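Local coordinates for protein TCR alpha chain (Gallus gallus, PDB 6LIR) that pairs with the TCR beta chain in the chicken alpha-beta T-cell receptor, which probably recognises peptide antigen presented by MHC molecules, at residues A[135-138]-A[139-142]. Residues are numbered along the deposited sequence; the frame is centred on the assembly and turned at random.
Sequences DYSP and EKLD
L141 lays its CD2 methyl over the centre of the Y136 ring in a CH-pi contact, 3.7 Å from CD2 to the ring centroid and only 12° off the ring normal. With CG anti to the backbone N (chi1 -178°), the isobutyl branch reaches over the ring and sets CD2 there, while L141 CB lies over the same face, 3.8 Å from Y136 CD1. At the ring edge, in plane, lies CA of P138. Between these two side chains the backbone folds back on itself: K140 N donates to S137 O (2.9 Å), and L141 N adds a weak bond of 3.1 Å to the same S137 O, so one oxygen gathers both amides. S137 through K140 thus make a type I beta turn, with P138 and E139 at its corners.

The far end of Y136 is fixed where its OH is hydrogen-bonded with S169 OG and E151 OE1, while S137 N donates a hydrogen bond to H184 NE2 and the H184 side chain packs against L141. Were Y136 replaced by an alanine, the L141 methyl would probably lose the ring face it packs on, and S169 and E151 the hydroxyl they share. The turn ends the loop that carries the chain from strand 128-134 in one sheet to strand 141-142 in the other, a crossing between sheets as in the sandwich of an immunoglobulin-like constant domain.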
loop_
_atom_site.group_PDB
_atom_site.type_symbol
_atom_site.label_atom_id
_atom_site.label_comp_id
_atom_site.label_asym_id
_atom_site.label_seq_id
_atom_site.Cartn_x
_atom_site.Cartn_y
_atom_site.Cartn_z
ATOM N N ASP A 135 14.677 -9.284 -13.280
ATOM C CA ASP A 135 15.191 -10.624 -12.975
ATOM C C ASP A 135 16.569 -10.598 -12.315
ATOM O O ASP A 135 17.458 -11.391 -12.637
ATOM C CB ASP A 135 15.200 -11.481 -14.238
ATOM C CG ASP A 135 13.879 -11.416 -14.984
ATOM O OD1 ASP A 135 12.863 -11.886 -14.431
ATOM O OD2 ASP A 135 13.852 -10.873 -16.110
ATOM N N TYR A 136 16.741 -9.690 -11.367
ATOM C CA TYR A 136 17.986 -9.535 -10.629
ATOM C C TYR A 136 17.808 -10.019 -9.196
ATOM O O TYR A 136 16.702 -10.338 -8.749
ATOM C CB TYR A 136 18.441 -8.071 -10.637
ATOM C CG TYR A 136 17.421 -7.118 -10.047
ATOM C CD1 TYR A 136 17.416 -6.827 -8.686
ATOM C CD2 TYR A 136 16.464 -6.514 -10.851
ATOM C CE1 TYR A 136 16.482 -5.954 -8.145
ATOM C CE2 TYR A 136 15.528 -5.643 -10.321
ATOM C CZ TYR A 136 15.541 -5.364 -8.969
ATOM O OH TYR A 136 14.609 -4.497 -8.444
ATOM N N SER A 137 18.924 -10.051 -8.467
ATOM C CA SER A 137 18.893 -10.362 -7.048
ATOM C C SER A 137 19.088 -9.072 -6.271
ATOM O O SER A 137 20.111 -8.396 -6.463
ATOM C CB SER A 137 19.989 -11.363 -6.703
ATOM O OG SER A 137 20.177 -11.469 -5.306
ATOM N N PRO A 138 18.133 -8.678 -5.421
ATOM C CA PRO A 138 18.183 -7.329 -4.818
ATOM C C PRO A 138 19.485 -6.986 -4.111
ATOM O O PRO A 138 19.959 -5.848 -4.228
ATOM C CB PRO A 138 16.992 -7.340 -3.843
ATOM C CG PRO A 138 16.619 -8.784 -3.678
ATOM C CD PRO A 138 16.964 -9.447 -4.967
ATOM N N GLU A 139 20.087 -7.933 -3.389
ATOM C CA GLU A 139 21.298 -7.627 -2.637
ATOM C C GLU A 139 22.531 -7.504 -3.520
ATOM O O GLU A 139 23.548 -6.967 -3.068
ATOM C CB GLU A 139 21.542 -8.688 -1.560
ATOM C CG GLU A 139 21.940 -10.049 -2.095
ATOM C CD GLU A 139 20.744 -10.894 -2.489
ATOM O OE1 GLU A 139 20.950 -11.973 -3.085
ATOM O OE2 GLU A 139 19.597 -10.476 -2.214
ATOM N N LYS A 140 22.467 -7.973 -4.764
ATOM C CA LYS A 140 23.608 -7.913 -5.664
ATOM C C LYS A 140 23.500 -6.805 -6.704
ATOM O O LYS A 140 24.502 -6.493 -7.355
ATOM C CB LYS A 140 23.790 -9.252 -6.387
ATOM C CG LYS A 140 24.127 -10.426 -5.486
ATOM C CD LYS A 140 24.488 -11.642 -6.328
ATOM C CE LYS A 140 24.706 -12.878 -5.475
ATOM N NZ LYS A 140 25.150 -14.030 -6.309
ATOM N N LEU A 141 22.327 -6.203 -6.876
ATOM C CA LEU A 141 22.170 -5.165 -7.881
ATOM C C LEU A 141 22.692 -3.841 -7.345
ATOM O O LEU A 141 22.435 -3.472 -6.196
ATOM C CB LEU A 141 20.706 -5.024 -8.298
ATOM C CG LEU A 141 20.442 -3.980 -9.387
ATOM C CD1 LEU A 141 20.803 -4.523 -10.764
ATOM C CD2 LEU A 141 18.993 -3.504 -9.352
ATOM N N ASP A 142 23.422 -3.121 -8.191
ATOM C CA ASP A 142 24.005 -1.837 -7.820
ATOM C C ASP A 142 23.355 -0.752 -8.665
ATOM O O ASP A 142 23.611 -0.651 -9.869
ATOM C CB ASP A 142 25.522 -1.833 -7.994
ATOM C CG ASP A 142 26.159 -0.562 -7.465
ATOM O OD1 ASP A 142 26.001 -0.279 -6.258
ATOM O OD2 ASP A 142 26.806 0.158 -8.255
#